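Local coordinates for protein glutathione S-transferase (Bombyx mori, PDB 4E8H) that binds glutathione and, as a homodimeric member of the delta/epsilon glutathione transferase family, probably catalyses conjugation of the thiol to electrophilic compounds, at residues L103-G108 / G141-F146; G108-R113 / I163-T168. All coordinates share one frame; numbering follows the deposited sequence.

Contact 1: L103-G108 / G141-F146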
loop_
_atom_site.group_PDB
_atom_site.type_symbol
_atom_site.label_atom_id
_atom_site.label_comp_id
_atom_site.label_asym_id
_atom_site.label_seq_id
_atom_site.Cartn_x
_atom_site.Cartn_y
_atom_site.Cartn_z
ATOM N N LEU B 103 4.417 2.809 4.953
ATOM C CA LEU B 103 3.011 2.862 4.539
ATOM C C LEU B 103 2.559 1.573 3.847
ATOM O O LEU B 103 1.459 1.082 4.110
ATOM C CB LEU B 103 2.742 4.083 3.648
ATOM C CG LEU B 103 2.729 5.460 4.325
ATOM C CD1 LEU B 103 2.767 6.577 3.288
ATOM C CD2 LEU B 103 1.524 5.625 5.249
ATOM N N ASN B 104 3.409 1.035 2.971
ATOM C CA ASN B 104 3.171 -0.271 2.352
ATOM C C ASN B 104 3.234 -1.414 3.372
ATOM O O ASN B 104 2.461 -2.373 3.282
ATOM C CB ASN B 104 4.138 -0.518 1.187
ATOM C CG ASN B 104 3.701 0.170 -0.104
ATOM O OD1 ASN B 104 3.600 -0.467 -1.152
ATOM N ND2 ASN B 104 3.441 1.472 -0.031
ATOM N N PHE B 105 4.149 -1.304 4.337
ATOM C CA PHE B 105 4.194 -2.226 5.476
ATOM C C PHE B 105 2.860 -2.207 6.217
ATOM O O PHE B 105 2.284 -3.257 6.497
ATOM C CB PHE B 105 5.342 -1.862 6.430
ATOM C CG PHE B 105 5.341 -2.641 7.726
ATOM C CD1 PHE B 105 5.811 -3.951 7.773
ATOM C CD2 PHE B 105 4.885 -2.052 8.904
ATOM C CE1 PHE B 105 5.814 -4.667 8.971
ATOM C CE2 PHE B 105 4.886 -2.760 10.107
ATOM C CZ PHE B 105 5.351 -4.069 10.141
ATOM N N ASP B 106 2.373 -1.006 6.522
ATOM C CA ASP B 106 1.118 -0.848 7.244
ATOM C C ASP B 106 -0.044 -1.489 6.486
ATOM O O ASP B 106 -0.787 -2.282 7.056
ATOM C CB ASP B 106 0.836 0.629 7.539
ATOM C CG ASP B 106 -0.382 0.829 8.430
ATOM O OD1 ASP B 106 -0.479 0.160 9.483
ATOM O OD2 ASP B 106 -1.241 1.664 8.077
ATOM N N LEU B 107 -0.184 -1.166 5.203
ATOM C CA LEU B 107 -1.283 -1.709 4.406
ATOM C C LEU B 107 -1.154 -3.214 4.152
ATOM O O LEU B 107 -2.081 -3.978 4.433
ATOM C CB LEU B 107 -1.434 -0.954 3.075
ATOM C CG LEU B 107 -2.479 -1.474 2.074
ATOM C CD1 LEU B 107 -3.870 -1.615 2.703
ATOM C CD2 LEU B 107 -2.544 -0.577 0.845
ATOM N N GLY B 108 -0.009 -3.629 3.621
ATOM C CA GLY B 108 0.161 -5.004 3.157
ATOM C C GLY B 108 0.562 -6.022 4.209
ATOM O O GLY B 108 0.495 -7.225 3.957
ATOM N N GLY B 141 6.860 -7.783 15.949
ATOM C CA GLY B 141 8.306 -7.946 16.125
ATOM C C GLY B 141 9.092 -7.134 15.111
ATOM O O GLY B 141 10.083 -6.485 15.459
ATOM N N TRP B 142 8.643 -7.172 13.855
ATOM C CA TRP B 142 9.220 -6.345 12.796
ATOM C C TRP B 142 9.084 -4.846 13.082
ATOM O O TRP B 142 10.056 -4.100 12.938
ATOM C CB TRP B 142 8.601 -6.675 11.434
ATOM C CG TRP B 142 8.924 -8.048 10.904
ATOM C CD1 TRP B 142 10.051 -8.785 11.147
ATOM C CD2 TRP B 142 8.120 -8.829 10.009
ATOM N NE1 TRP B 142 9.987 -9.982 10.475
ATOM C CE2 TRP B 142 8.816 -10.034 9.766
ATOM C CE3 TRP B 142 6.875 -8.630 9.395
ATOM C CZ2 TRP B 142 8.309 -11.040 8.932
ATOM C CZ3 TRP B 142 6.372 -9.630 8.565
ATOM C CH2 TRP B 142 7.089 -10.819 8.344
ATOM N N LEU B 143 7.890 -4.407 13.482
ATOM C CA LEU B 143 7.674 -3.002 13.849
ATOM C C LEU B 143 8.589 -2.586 14.999
ATOM O O LEU B 143 9.183 -1.502 14.968
ATOM C CB LEU B 143 6.207 -2.731 14.205
ATOM C CG LEU B 143 5.820 -1.319 14.674
ATOM C CD1 LEU B 143 6.095 -0.246 13.615
ATOM C CD2 LEU B 143 4.362 -1.288 15.097
ATOM N N ASN B 144 8.701 -3.453 16.005
ATOM C CA ASN B 144 9.618 -3.215 17.114
ATOM C C ASN B 144 11.058 -3.039 16.627
ATOM O O ASN B 144 11.783 -2.173 17.120
ATOM C CB ASN B 144 9.540 -4.337 18.151
ATOM C CG ASN B 144 10.207 -3.960 19.457
ATOM O OD1 ASN B 144 9.683 -3.151 20.225
ATOM N ND2 ASN B 144 11.374 -4.539 19.716
ATOM N N THR B 145 11.455 -3.855 15.653
ATOM C CA THR B 145 12.782 -3.763 15.044
ATOM C C THR B 145 12.950 -2.473 14.236
ATOM O O THR B 145 14.010 -1.846 14.290
ATOM C CB THR B 145 13.096 -5.011 14.179
ATOM O OG1 THR B 145 12.992 -6.182 14.995
ATOM C CG2 THR B 145 14.507 -4.947 13.586
ATOM N N PHE B 146 11.907 -2.069 13.507
ATOM C CA PHE B 146 11.946 -0.819 12.735
ATOM C C PHE B 146 12.252 0.366 13.648
ATOM O O PHE B 146 12.886 1.335 13.230
ATOM C CB PHE B 146 10.627 -0.550 11.990
ATOM C CG PHE B 146 10.279 -1.573 10.930
ATOM C CD1 PHE B 146 11.221 -2.486 10.457
ATOM C CD2 PHE B 146 8.999 -1.594 10.383
ATOM C CE1 PHE B 146 10.883 -3.421 9.480
ATOM C CE2 PHE B 146 8.655 -2.519 9.402
ATOM C CZ PHE B 146 9.598 -3.434 8.950
#
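F105 meets F146 in a T-shaped (edge-to-face) stack: CE2 of F146 stands over the centre of the F105 ring, 3.4 Å above its plane. The two side chains come from opposite directions, the planes make 70° and the ring centroids lie 4.8 Å apart. F146 CE2 is thus almost equally far from all six ring carbons of F105, the shortest distance being 3.6 Å to F105 CD1. W142 takes the rim of the same ring, its CE3 lying near the F105 plane at 4.1 Å from F105 CE1. L143 adds a looser touch, with its CB 4.3 Å from F105 CE2. No hydrogen bond crosses; the contact is made by one ring reaching over to its neighbours. The axes of 103-108 and 141-146 come no nearer than 12.3 Å, and F105 can bridge that width because its CG lies anti to the backbone N (chi1 172°), which carries the ring out from its own helix. With an alanine here in place of F105, the edge of F146 would probably lose the face it points into, and W142 and L143 their shared neighbour. On the far helix, the carbonyl O of W142 lies over one face of the F146 ring, offset toward its rim and 3.1 Å above the plane, and R102 makes a cation-pi contact with the ring. The backbone N of F146 is hydrogen-bonded to that same W142 O. Beyond this shell, F105 packs on L110 of its own helix and on Q55 of the second subunit, while P54 of that subunit touches W142. Segments 103-108 and 141-146 run antiparallel, at 167°, as neighbours in the all-helical C-terminal domain of the glutathione transferase fold, here close to the dimer interface.

Contact 2: G108-R113 / I163-T168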
loop_
_atom_site.group_PDB
_atom_site.type_symbol
_atom_site.label_atom_id
_atom_site.label_comp_id
_atom_site.label_asym_id
_atom_site.label_seq_id
_atom_site.Cartn_x
_atom_site.Cartn_y
_atom_site.Cartn_z
ATOM N N GLY B 108 -0.009 -3.629 3.621
ATOM C CA GLY B 108 0.161 -5.004 3.157
ATOM C C GLY B 108 0.562 -6.022 4.209
ATOM O O GLY B 108 0.495 -7.225 3.957
ATOM N N THR B 109 0.978 -5.551 5.382
ATOM C CA THR B 109 1.471 -6.444 6.430
ATOM C C THR B 109 0.726 -6.268 7.757
ATOM O O THR B 109 -0.052 -7.140 8.147
ATOM C CB THR B 109 3.005 -6.300 6.627
ATOM O OG1 THR B 109 3.669 -6.524 5.377
ATOM C CG2 THR B 109 3.526 -7.301 7.657
ATOM N N LEU B 110 0.957 -5.142 8.433
ATOM C CA LEU B 110 0.425 -4.922 9.782
ATOM C C LEU B 110 -1.099 -4.881 9.834
ATOM O O LEU B 110 -1.716 -5.648 10.577
ATOM C CB LEU B 110 1.010 -3.650 10.416
ATOM C CG LEU B 110 0.683 -3.417 11.899
ATOM C CD1 LEU B 110 1.447 -4.388 12.797
ATOM C CD2 LEU B 110 0.972 -1.980 12.307
ATOM N N TYR B 111 -1.699 -3.984 9.054
ATOM C CA TYR B 111 -3.148 -3.818 9.076
ATOM C C TYR B 111 -3.883 -5.063 8.587
ATOM O O TYR B 111 -4.911 -5.441 9.151
ATOM C CB TYR B 111 -3.587 -2.588 8.280
ATOM C CG TYR B 111 -5.047 -2.270 8.472
ATOM C CD1 TYR B 111 -5.515 -1.788 9.695
ATOM C CD2 TYR B 111 -5.966 -2.467 7.443
ATOM C CE1 TYR B 111 -6.858 -1.505 9.887
ATOM C CE2 TYR B 111 -7.315 -2.181 7.624
ATOM C CZ TYR B 111 -7.752 -1.703 8.849
ATOM O OH TYR B 111 -9.083 -1.420 9.042
ATOM N N LEU B 112 -3.351 -5.690 7.541
ATOM C CA LEU B 112 -3.926 -6.918 6.997
ATOM C C LEU B 112 -3.951 -8.046 8.029
ATOM O O LEU B 112 -4.974 -8.714 8.198
ATOM C CB LEU B 112 -3.169 -7.360 5.738
ATOM C CG LEU B 112 -3.518 -8.720 5.121
ATOM C CD1 LEU B 112 -4.973 -8.778 4.649
ATOM C CD2 LEU B 112 -2.568 -9.040 3.977
ATOM N N ARG B 113 -2.822 -8.249 8.710
ATOM C CA ARG B 113 -2.715 -9.271 9.756
ATOM C C ARG B 113 -3.578 -8.945 10.975
ATOM O O ARG B 113 -4.102 -9.852 11.628
ATOM C CB ARG B 113 -1.254 -9.492 10.158
ATOM C CG ARG B 113 -0.472 -10.350 9.168
ATOM C CD ARG B 113 1.024 -10.091 9.261
ATOM N NE ARG B 113 1.749 -10.660 8.126
ATOM C CZ ARG B 113 2.766 -11.513 8.220
ATOM N NH1 ARG B 113 3.212 -11.908 9.406
ATOM N NH2 ARG B 113 3.352 -11.964 7.118
ATOM N N ILE B 163 1.185 8.009 12.058
ATOM C CA ILE B 163 -0.231 8.299 12.284
ATOM C C ILE B 163 -1.135 7.109 11.925
ATOM O O ILE B 163 -2.030 6.763 12.699
ATOM C CB ILE B 163 -0.681 9.618 11.577
ATOM C CG1 ILE B 163 0.147 10.809 12.092
ATOM C CG2 ILE B 163 -2.182 9.865 11.776
ATOM C CD1 ILE B 163 -0.184 12.158 11.441
ATOM N N THR B 164 -0.901 6.470 10.778
ATOM C CA THR B 164 -1.728 5.319 10.382
ATOM C C THR B 164 -1.422 4.046 11.186
ATOM O O THR B 164 -2.337 3.297 11.540
ATOM C CB THR B 164 -1.707 5.045 8.848
ATOM O OG1 THR B 164 -2.495 3.883 8.555
ATOM C CG2 THR B 164 -0.286 4.844 8.332
ATOM N N ILE B 165 -0.141 3.824 11.478
ATOM C CA ILE B 165 0.290 2.684 12.287
ATOM C C ILE B 165 -0.261 2.780 13.721
ATOM O O ILE B 165 -0.711 1.775 14.281
ATOM C CB ILE B 165 1.842 2.509 12.250
ATOM C CG1 ILE B 165 2.274 1.979 10.874
ATOM C CG2 ILE B 165 2.324 1.574 13.362
ATOM C CD1 ILE B 165 3.770 2.078 10.581
ATOM N N VAL B 166 -0.258 3.988 14.289
ATOM C CA VAL B 166 -0.728 4.200 15.667
ATOM C C VAL B 166 -2.211 3.842 15.871
ATOM O O VAL B 166 -2.607 3.462 16.974
ATOM C CB VAL B 166 -0.393 5.632 16.207
ATOM C CG1 VAL B 166 -1.488 6.641 15.872
ATOM C CG2 VAL B 166 -0.141 5.598 17.711
ATOM N N VAL B 167 -3.014 3.950 14.811
ATOM C CA VAL B 167 -4.421 3.548 14.869
ATOM C C VAL B 167 -4.539 2.069 15.264
ATOM O O VAL B 167 -5.345 1.712 16.127
ATOM C CB VAL B 167 -5.164 3.822 13.531
ATOM C CG1 VAL B 167 -6.573 3.239 13.562
ATOM C CG2 VAL B 167 -5.225 5.318 13.246
ATOM N N THR B 168 -3.712 1.232 14.640
ATOM C CA THR B 168 -3.695 -0.206 14.896
ATOM C C THR B 168 -3.236 -0.526 16.316
ATOM O O THR B 168 -3.799 -1.404 16.979
ATOM C CB THR B 168 -2.814 -0.932 13.851
ATOM O OG1 THR B 168 -3.456 -0.863 12.575
ATOM C CG2 THR B 168 -2.598 -2.400 14.215
#
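L110 reaches I165 and T168 with one branch of its isobutyl group. From CB, which points toward segment 163-168, a chi1 of -172° swings CG away from the backbone N of L110, and CG itself already lies 4.1 Å from the CG2 methyl of T168. At the tip, CD2 does most of the touching: it rests 3.9 Å from I165 CG2 and also meets T168 CG2, settling between the two methyls. L110 crosses I165 at about a right angle but slides past T168 in the opposite direction. The methyl of T168 therefore serves the apolar side of the contact, while its hydroxyl faces the next residue along, with OG1 at the edge of the Y111 ring and in its plane, 3.7 Å from Y111 CD1. This is van der Waals contact, and no hydrogen bond joins the segments. L110 and Y111 belong to a wider pi-type turn (108-111) of helix 93-124. Y111 and T168 also mark a close pass of the backbones, their CA atoms being 6.9 Å apart, and the segment axes approach to 10.3 Å at 28°, the two segments running in roughly the same direction. Y111 leads on to the ligand: its side chain lies about 5 Å from the bound glutathione at the nearest atoms and packs on R72 of helix 71-82 and on P16 and P17 at the start of helix 16-27. This buried pairing lies inside the C-terminal domain, with helices 16-27 and 71-82 of the thioredoxin-like domain against Y111, and helix 183-196 against I165 through W188.

How the contacts relate
Following the chain from the N terminus, helix 93-124 comes first and supplies one segment to each contact, with G108 shared. Contact 1 closes when the chain returns along helix 130-146, after 32 intervening residues; contact 2 closes later, on helix 160-174, after 49. Contact 2 opens at 108-113, before contact 1 closes at 141-146, and itself closes only afterwards, at 163-168, so the loops cross. Their centres are 8 Å apart and they touch directly: D106 OD2 lies 2.6 Å from T164 OG1 in a probable hydrogen bond, and D106 also forms a salt bridge to the glutathione-site residue R72. Together the contacts tie helices 130-146 and 160-174 to 93-124, which also reaches the second subunit.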